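Local coordinates for protein glycerol kinase, putative (Plasmodium falciparum, PDB 2W40) that probably catalyses the ATP-dependent phosphorylation of glycerol to sn-glycerol 3-phosphate, the entry step of glycerol degradation, at residues D125-K128 with T132-N135; A187-L192 with A306-I311; W200-C205 with T211-L216; V282-S285 with I290-I293. All blocks are in the same frame, centred on the assembly; numbering follows the deposited sequence.

Interaction 1 of 4, residues D125-K128 with T132-N135; sequences DIQK and TYFN. With EDO (1,2-ethanediol), chain B.
Where helix 123-130 ends and the chain folds back along it, I126 and Q127 on the helix meet T132, Y133 and F134 of the returning loop. I126 lays its CG1-CD1 arm against the ring of F134, the two side chains crossing at about a right angle; CD1 is 3.7 Å from CE1 of F134, and CG1 makes an off-centre CH-pi contact. Its other branch, CG2, held anti to the backbone N (chi1 -54° for CG1), approaches the carbonyl O of T132 at 3.4 Å. That same oxygen receives a CA-H...O contact from Q127 CA at 3.3 Å. Beyond it, CB of Q127 lies 3.7 Å from CE1 of Y133; farther out the amide crosses the phenol ring obliquely, the planes 48° apart. A water gives a proton to Q127 OE1 (2.7 Å) and bonds weakly to the Y133 hydroxyl, while Q127 NE2 is taken by the carbonyl of S285. C1 of an ethanediol, probably from the crystallisation liquor, lies over one face of the Y133 ring, and O2 accepts from Y133 N at 3.0 Å. The apolar side continues into helix 111-118 and F141, which pack round F134. The contact is a helix-to-loop reversal within the N-terminal FGGY domain.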
# COMPACT_ATOMS: atom_id res chain seq x y z
N ASP C 125 -7.41 -10.21 37.07
CA ASP C 125 -7.09 -9.47 38.22
C ASP C 125 -6.65 -8.06 37.87
O ASP C 125 -7.02 -7.11 38.55
CB ASP C 125 -5.93 -10.10 39.00
CG ASP C 125 -6.37 -11.29 39.86
OD1 ASP C 125 -7.58 -11.58 40.02
OD2 ASP C 125 -5.44 -11.94 40.39
N ILE C 126 -5.86 -7.93 36.83
CA ILE C 126 -5.45 -6.58 36.35
C ILE C 126 -6.71 -5.75 35.92
O ILE C 126 -6.84 -4.59 36.21
CB ILE C 126 -4.37 -6.70 35.24
CG1 ILE C 126 -3.18 -7.58 35.75
CG2 ILE C 126 -4.07 -5.32 34.66
CD1 ILE C 126 -2.43 -7.00 36.80
N GLN C 127 -7.61 -6.43 35.23
CA GLN C 127 -8.82 -5.81 34.72
C GLN C 127 -9.71 -5.39 35.84
O GLN C 127 -10.25 -4.26 35.84
CB GLN C 127 -9.48 -6.71 33.72
CG GLN C 127 -10.76 -6.04 33.09
CD GLN C 127 -11.72 -7.02 32.43
OE1 GLN C 127 -11.77 -8.25 32.73
NE2 GLN C 127 -12.55 -6.47 31.55
N LYS C 128 -9.88 -6.23 36.86
CA LYS C 128 -10.73 -5.88 38.02
C LYS C 128 -10.15 -4.66 38.72
O LYS C 128 -10.82 -3.76 39.12
CB LYS C 128 -10.88 -7.02 38.99
CG LYS C 128 -11.76 -8.23 38.53
CD LYS C 128 -13.12 -7.80 37.82
CE LYS C 128 -14.00 -9.02 37.45
NZ LYS C 128 -14.81 -8.87 36.17
N THR C 132 -8.71 -2.50 32.62
CA THR C 132 -8.09 -2.95 31.39
C THR C 132 -7.13 -4.13 31.67
O THR C 132 -6.67 -4.27 32.78
CB THR C 132 -7.24 -1.77 30.71
OG1 THR C 132 -6.86 -2.15 29.37
CG2 THR C 132 -6.05 -1.33 31.64
N TYR C 133 -6.92 -4.90 30.60
CA TYR C 133 -5.76 -5.83 30.57
C TYR C 133 -4.49 -5.04 30.23
O TYR C 133 -4.58 -3.88 29.85
CB TYR C 133 -5.99 -6.88 29.53
CG TYR C 133 -7.21 -7.77 29.67
CD1 TYR C 133 -7.60 -8.23 30.85
CD2 TYR C 133 -7.97 -8.06 28.60
CE1 TYR C 133 -8.62 -9.14 31.00
CE2 TYR C 133 -9.10 -8.87 28.74
CZ TYR C 133 -9.38 -9.43 29.98
OH TYR C 133 -10.51 -10.28 30.15
N PHE C 134 -3.31 -5.63 30.48
CA PHE C 134 -2.06 -5.04 29.99
C PHE C 134 -2.21 -4.82 28.49
O PHE C 134 -2.70 -5.68 27.75
CB PHE C 134 -0.87 -6.02 30.21
CG PHE C 134 -0.46 -6.24 31.67
CD1 PHE C 134 -0.76 -5.32 32.70
CD2 PHE C 134 0.23 -7.38 32.04
CE1 PHE C 134 -0.36 -5.54 34.05
CE2 PHE C 134 0.58 -7.56 33.41
CZ PHE C 134 0.38 -6.64 34.35
N ASN C 135 -1.65 -3.69 28.05
CA ASN C 135 -1.62 -3.34 26.66
C ASN C 135 -0.49 -2.36 26.37
O ASN C 135 0.18 -1.92 27.30
CB ASN C 135 -3.01 -2.83 26.22
CG ASN C 135 -3.44 -1.59 26.99
OD1 ASN C 135 -2.58 -0.65 27.18
ND2 ASN C 135 -4.74 -1.53 27.36
C1 EDO B . -10.53 -5.32 28.66
O1 EDO B . -11.72 -5.92 28.11
C2 EDO B . -9.58 -4.84 27.59
O2 EDO B . -8.46 -4.30 28.15
O HOH W 1 -13.51 -10.08 31.82

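Interaction 2 of 4, residues A187-L192 with A306-I311; sequences ASRTLL and ALEGSI
A salt bridge between R189 and E308 carries this contact. R189 NH1 lies 2.9 Å from E308 OE1 in a weak, strongly bent hydrogen bond, and NH2 gives a better one to OE2 at 3.0 Å, with an angle of 135° at the hydrogen. The guanidinium and carboxylate planes are only 20° apart but do not coincide, for NH2 meets OE2 from above the carboxylate plane. E308 reaches across with its chain extended from a CG anti to the backbone N (chi1 172°), whereas R189 is bent at chi2 and chi3, which turns its head towards the strand. The charges have further partners: R189 NE forms its own salt bridge with E86, and E308 OE1 one with R85.

The bridge joins the loop after helix 184-187, in the N-terminal FGGY domain, to strand 304-311 of the C-terminal domain's sheet, across the cleft between the two domains. The nearest atoms of a bound glycerol and the R189 side chain are about 4 Å apart, consistent with an ion pair at the border of the substrate cleft.

Among the neutral hydrogen bonds, S310 OG donates to E308 OE2 at 2.7 Å, reaching it from the same face as R189 NH2; two donors thus grip that buried oxygen and should help to fix the carboxylate's rotation. On the loop side, A187 to T190 form a type I turn. T190 OG1 donates to A187 O at 2.7 Å and accepts from L192 N at 3.0 Å, the latter bond making an ST turn that shapes the backbone following R189.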
# COMPACT_ATOMS: atom_id res chain seq x y z
N ALA C 187 -6.16 9.81 35.16
CA ALA C 187 -5.55 8.81 36.05
C ALA C 187 -6.00 7.40 35.66
O ALA C 187 -5.25 6.42 35.83
CB ALA C 187 -5.79 9.06 37.53
N SER C 188 -7.23 7.25 35.15
CA SER C 188 -7.80 5.94 34.81
C SER C 188 -7.16 5.31 33.52
O SER C 188 -7.43 4.16 33.19
CB SER C 188 -9.31 6.06 34.65
OG SER C 188 -9.67 6.57 33.38
N ARG C 189 -6.30 6.15 32.85
CA ARG C 189 -5.68 5.80 31.59
C ARG C 189 -4.22 5.37 31.75
O ARG C 189 -3.45 5.22 30.79
CB ARG C 189 -5.76 6.94 30.62
CG ARG C 189 -7.16 7.50 30.49
CD ARG C 189 -8.21 6.47 30.15
NE ARG C 189 -8.02 5.91 28.80
CZ ARG C 189 -8.93 5.30 28.05
NH1 ARG C 189 -10.15 5.01 28.52
NH2 ARG C 189 -8.64 4.97 26.80
N THR C 190 -3.84 5.23 33.00
CA THR C 190 -2.41 5.01 33.33
C THR C 190 -2.03 3.52 33.60
O THR C 190 -0.80 3.18 33.50
CB THR C 190 -2.02 5.84 34.60
OG1 THR C 190 -2.74 5.33 35.72
CG2 THR C 190 -2.12 7.38 34.44
N LEU C 191 -3.02 2.70 33.97
CA LEU C 191 -2.84 1.30 34.40
C LEU C 191 -2.32 1.26 35.87
O LEU C 191 -1.89 0.22 36.34
CB LEU C 191 -1.98 0.49 33.46
CG LEU C 191 -2.63 -0.61 32.66
CD1 LEU C 191 -1.75 -1.18 31.48
CD2 LEU C 191 -3.02 -1.64 33.58
N LEU C 192 -2.30 2.46 36.54
CA LEU C 192 -1.83 2.61 37.92
C LEU C 192 -2.92 2.93 38.95
O LEU C 192 -2.62 2.92 40.16
CB LEU C 192 -0.73 3.64 38.05
CG LEU C 192 0.41 3.47 37.10
CD1 LEU C 192 1.29 4.72 37.27
CD2 LEU C 192 1.15 2.15 37.37
N ALA C 306 -17.89 4.33 32.28
CA ALA C 306 -18.08 4.16 30.84
C ALA C 306 -17.39 2.86 30.40
O ALA C 306 -16.51 2.31 31.09
CB ALA C 306 -17.59 5.30 30.03
N LEU C 307 -17.83 2.37 29.27
CA LEU C 307 -17.16 1.31 28.44
C LEU C 307 -16.65 2.03 27.24
O LEU C 307 -17.33 2.89 26.70
CB LEU C 307 -18.09 0.16 28.09
CG LEU C 307 -18.22 -0.90 29.10
CD1 LEU C 307 -19.28 -2.01 28.64
CD2 LEU C 307 -16.92 -1.63 29.49
N GLU C 308 -15.44 1.72 26.84
CA GLU C 308 -14.82 2.43 25.72
C GLU C 308 -14.19 1.46 24.73
O GLU C 308 -13.49 0.49 25.09
CB GLU C 308 -13.67 3.36 26.17
CG GLU C 308 -12.84 4.00 25.01
CD GLU C 308 -11.80 5.04 25.40
OE1 GLU C 308 -12.01 5.74 26.44
OE2 GLU C 308 -10.81 5.15 24.67
N GLY C 309 -14.42 1.78 23.46
CA GLY C 309 -13.82 1.16 22.30
C GLY C 309 -12.93 2.13 21.62
O GLY C 309 -13.35 3.19 21.21
N SER C 310 -11.63 1.78 21.57
CA SER C 310 -10.58 2.66 21.05
C SER C 310 -10.02 2.13 19.73
O SER C 310 -9.75 0.97 19.63
CB SER C 310 -9.43 2.76 22.08
OG SER C 310 -9.87 2.90 23.46
N ILE C 311 -9.85 3.02 18.75
CA ILE C 311 -9.29 2.71 17.43
C ILE C 311 -8.10 3.67 17.20
O ILE C 311 -8.28 4.93 17.25
CB ILE C 311 -10.30 2.92 16.27
CG1 ILE C 311 -11.46 1.92 16.42
CG2 ILE C 311 -9.64 2.84 14.91
CD1 ILE C 311 -12.59 2.14 15.45

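Interaction 3 of 4, residues W200-C205 with T211-L216; sequences WDEKMC and TNMSVL
W200 presents one face of its indole to L216, whose CB stands over the five-membered ring 3.8 Å from its centroid in a CH-pi contact, 19° off the ring normal. The methylene sits towards the rim of the ring system, and L216 CD1 extends the overlap to CG of W200 at 3.9 Å. The indole NE1 is bonded to the carbonyl of P217, the residue next to L216, which ties the ring to the same piece of chain that it packs against.

M213 supplies the second group of contacts. Its chain is extended through chi2 and then bends at chi3 (82°), placing the CE methyl 3.6 Å from CB of W200 and 3.8 Å from SG of C205, while SD passes 4.1 Å from CG of E202. C205 SG touches L216 CD1 as well, at 3.7 Å, so the one sulfur meets both apolar side chains.

Both backbones are shaped by local polar bonds. D201 is the N-cap of helix 202-207, its OD2 accepting from M204 N at 2.9 Å, and its other carboxylate oxygen pairs with K129. In the opposing segment N212 OD1 accepts from S214 N, an Asx turn at the start of the 3-10 segment 213-215. W200, C205, M213 and L216 form a small, partly exposed hydrophobic cluster, joining an N-capped short helix to the 3-10 segment that follows it, in the N-terminal FGGY domain.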
# COMPACT_ATOMS: atom_id res chain seq x y z
N TRP C 200 -4.30 5.89 43.41
CA TRP C 200 -3.10 5.19 42.91
C TRP C 200 -2.97 3.89 43.68
O TRP C 200 -3.14 3.89 44.92
CB TRP C 200 -1.87 6.03 43.09
CG TRP C 200 -1.87 7.37 42.39
CD1 TRP C 200 -1.75 8.56 42.98
CD2 TRP C 200 -2.04 7.61 41.00
NE1 TRP C 200 -1.77 9.59 42.05
CE2 TRP C 200 -1.92 9.03 40.81
CE3 TRP C 200 -2.18 6.79 39.86
CZ2 TRP C 200 -2.02 9.64 39.55
CZ3 TRP C 200 -2.29 7.39 38.60
CH2 TRP C 200 -2.16 8.83 38.46
N ASP C 201 -2.70 2.82 42.95
CA ASP C 201 -2.65 1.47 43.54
C ASP C 201 -1.19 1.03 43.76
O ASP C 201 -0.38 0.95 42.81
CB ASP C 201 -3.33 0.50 42.63
CG ASP C 201 -3.47 -0.87 43.27
OD1 ASP C 201 -4.17 -1.00 44.30
OD2 ASP C 201 -2.75 -1.77 42.77
N GLU C 202 -0.90 0.70 45.01
CA GLU C 202 0.46 0.29 45.38
C GLU C 202 0.96 -0.94 44.63
O GLU C 202 2.09 -0.98 44.15
CB GLU C 202 0.59 0.11 46.92
CG GLU C 202 2.05 -0.05 47.35
CD GLU C 202 2.24 -0.22 48.85
OE1 GLU C 202 1.31 0.16 49.62
OE2 GLU C 202 3.32 -0.75 49.21
N LYS C 203 0.06 -1.92 44.46
CA LYS C 203 0.41 -3.14 43.78
C LYS C 203 0.74 -2.89 42.31
O LYS C 203 1.72 -3.37 41.74
CB LYS C 203 -0.74 -4.15 43.91
CG LYS C 203 -0.99 -4.78 45.29
CD LYS C 203 -1.93 -6.02 45.26
CE LYS C 203 -2.42 -6.29 46.69
NZ LYS C 203 -3.16 -5.08 47.22
N MET C 204 -0.10 -2.10 41.60
CA MET C 204 0.22 -1.77 40.25
C MET C 204 1.56 -1.00 40.15
O MET C 204 2.34 -1.20 39.21
CB MET C 204 -0.88 -0.91 39.64
CG MET C 204 -2.27 -1.57 39.52
SD MET C 204 -2.26 -3.24 38.79
CE MET C 204 -1.30 -3.03 37.28
N CYS C 205 1.76 -0.05 41.05
CA CYS C 205 3.03 0.70 41.05
C CYS C 205 4.23 -0.22 41.18
O CYS C 205 5.22 -0.05 40.52
CB CYS C 205 3.00 1.79 42.11
SG CYS C 205 1.89 3.21 41.60
N THR C 211 8.82 2.89 42.51
CA THR C 211 9.16 2.57 43.89
C THR C 211 8.82 3.65 44.88
O THR C 211 8.85 3.42 46.10
CB THR C 211 10.70 2.33 44.02
OG1 THR C 211 11.34 3.52 43.55
CG2 THR C 211 11.18 1.16 43.19
N ASN C 212 8.48 4.84 44.38
CA ASN C 212 8.20 6.00 45.24
C ASN C 212 6.97 6.66 44.65
O ASN C 212 7.01 7.28 43.61
CB ASN C 212 9.41 6.92 45.25
CG ASN C 212 9.28 8.04 46.17
OD1 ASN C 212 8.17 8.39 46.55
ND2 ASN C 212 10.42 8.69 46.48
N MET C 213 5.86 6.43 45.33
CA MET C 213 4.58 6.89 44.80
C MET C 213 4.40 8.41 44.88
O MET C 213 3.44 8.98 44.38
CB MET C 213 3.43 6.09 45.44
CG MET C 213 3.33 4.70 44.89
SD MET C 213 2.18 3.72 45.79
CE MET C 213 0.58 4.22 45.03
N SER C 214 5.32 9.08 45.59
CA SER C 214 5.28 10.51 45.65
C SER C 214 5.48 11.25 44.36
O SER C 214 5.20 12.44 44.30
CB SER C 214 6.27 11.01 46.70
OG SER C 214 7.55 11.16 46.30
N VAL C 215 6.01 10.57 43.35
CA VAL C 215 6.21 11.13 42.02
C VAL C 215 4.93 11.28 41.24
O VAL C 215 4.94 11.88 40.20
CB VAL C 215 7.25 10.32 41.22
CG1 VAL C 215 8.60 10.24 42.04
CG2 VAL C 215 6.68 8.97 40.81
N LEU C 216 3.85 10.64 41.72
CA LEU C 216 2.53 10.70 41.10
C LEU C 216 1.76 11.91 41.60
O LEU C 216 1.74 12.20 42.79
CB LEU C 216 1.80 9.40 41.27
CG LEU C 216 2.47 8.16 40.66
CD1 LEU C 216 1.83 6.89 41.32
CD2 LEU C 216 2.30 8.13 39.19

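Interaction 4 of 4, residues V282-S285 with I290-I293; sequences VVYS and ITTI
V282 meets strand 290-295 through its CG1 methyl, which lies 3.7 Å from CG2 of T291; the two side chains cross at about a right angle. The same CG1 also sits over one face of the Y284 ring, 3.6 Å above its plane and offset toward the rim, and so lies against both the ring and the threonine methyl.

At V283 the backbone makes the polar link. Its carbonyl O accepts a hydrogen bond of 2.7 Å from T291 OG1, with the donor tilted 24° from the carbonyl plane. The threonine reaches it because OG1 is anti to its own carbonyl carbon and beside the backbone N (chi1 -53°), while CG2 is directed to V282. The side chain of V283 itself packs on L307 and T278.

Y284 follows, with its CB pointing away from the strand. Its ring still comes near T291, CD1 lying 3.8 Å from OG1 in an oblique approach, and its hydroxyl is bonded to N196, with a weaker link to K128.

S285 completes the segment through a water that accepts from its backbone N at 2.9 Å and donates to T291 OG1 at 2.8 Å. T291 OG1 is therefore held by two bonds, giving its proton to V283 O and accepting from this water. The S285 hydroxyl is bonded to D402 and to the backbone N atoms of C287 and L289, farther along the same loop. T291, V282 and the bridging water thus join an irregular connection to the outermost strand of the C-terminal domain's mixed sheet, a loop folded back on the edge strand into which it leads.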
# COMPACT_ATOMS: atom_id res chain seq x y z
N VAL C 282 -19.89 0.01 37.56
CA VAL C 282 -18.68 -0.41 36.88
C VAL C 282 -19.04 -1.66 36.10
O VAL C 282 -19.45 -2.72 36.68
CB VAL C 282 -17.61 -0.75 37.88
CG1 VAL C 282 -16.31 -1.29 37.20
CG2 VAL C 282 -17.35 0.50 38.78
N VAL C 283 -18.88 -1.59 34.81
CA VAL C 283 -19.11 -2.72 33.94
C VAL C 283 -17.79 -3.20 33.38
O VAL C 283 -17.10 -2.44 32.79
CB VAL C 283 -20.10 -2.38 32.81
CG1 VAL C 283 -20.31 -3.56 31.91
CG2 VAL C 283 -21.43 -1.84 33.39
N TYR C 284 -17.49 -4.49 33.57
CA TYR C 284 -16.27 -5.06 33.08
C TYR C 284 -16.63 -5.86 31.81
O TYR C 284 -17.46 -6.78 31.84
CB TYR C 284 -15.63 -5.97 34.07
CG TYR C 284 -15.06 -5.31 35.30
CD1 TYR C 284 -13.87 -4.58 35.26
CD2 TYR C 284 -15.73 -5.42 36.53
CE1 TYR C 284 -13.38 -3.97 36.40
CE2 TYR C 284 -15.20 -4.85 37.68
CZ TYR C 284 -14.02 -4.10 37.63
OH TYR C 284 -13.56 -3.57 38.86
N SER C 285 -15.90 -5.58 30.74
CA SER C 285 -16.14 -6.17 29.43
C SER C 285 -15.65 -7.62 29.44
O SER C 285 -14.69 -7.95 30.08
CB SER C 285 -15.41 -5.38 28.33
OG SER C 285 -15.68 -5.85 27.06
N ILE C 290 -12.73 -1.37 27.22
CA ILE C 290 -12.05 -0.90 28.44
C ILE C 290 -13.05 -0.21 29.38
O ILE C 290 -13.87 0.58 28.93
CB ILE C 290 -10.94 0.11 28.05
CG1 ILE C 290 -9.75 -0.57 27.31
CG2 ILE C 290 -10.44 0.94 29.31
CD1 ILE C 290 -8.69 0.33 26.92
N THR C 291 -12.98 -0.54 30.66
CA THR C 291 -13.76 0.16 31.71
C THR C 291 -13.03 1.42 32.13
O THR C 291 -11.85 1.30 32.50
CB THR C 291 -13.91 -0.75 32.95
OG1 THR C 291 -14.43 -1.96 32.53
CG2 THR C 291 -14.77 -0.12 34.05
N THR C 292 -13.64 2.58 32.00
CA THR C 292 -12.98 3.83 32.33
C THR C 292 -13.95 4.75 33.13
O THR C 292 -15.11 4.41 33.36
CB THR C 292 -12.45 4.49 31.03
OG1 THR C 292 -11.56 5.54 31.38
CG2 THR C 292 -13.68 5.05 30.17
N ILE C 293 -13.40 5.81 33.64
CA ILE C 293 -14.18 6.81 34.35
C ILE C 293 -14.76 7.75 33.26
O ILE C 293 -13.98 8.21 32.37
CB ILE C 293 -13.37 7.68 35.30
CG1 ILE C 293 -12.69 6.88 36.42
CG2 ILE C 293 -14.26 8.81 35.82
CD1 ILE C 293 -13.60 6.24 37.32
O HOH W 2 -13.56 -3.86 30.71

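In the fold
From the N terminus, interaction 1 closes a tight reversal after helix 123-130, before interaction 2 opens. Interaction 2 then spans more than a hundred residues, from the loop at 187-192 to strand 304-311, tying the N-terminal to the C-terminal FGGY domain. Two short closures nest inside its loop, one after the other: interaction 3 around helix 202-207, and interaction 4 between the preceding loop and edge strand 290-295, which neighbours strand 304-311. L191 packs on T132 and I126, and L192 O lies 2.8 Å from D201 N, so 187-192 touches both N-terminal closures. Interactions 1 and 4 also meet across the domains, whereas 3 and 4 remain about 11 Å apart at their nearest atoms.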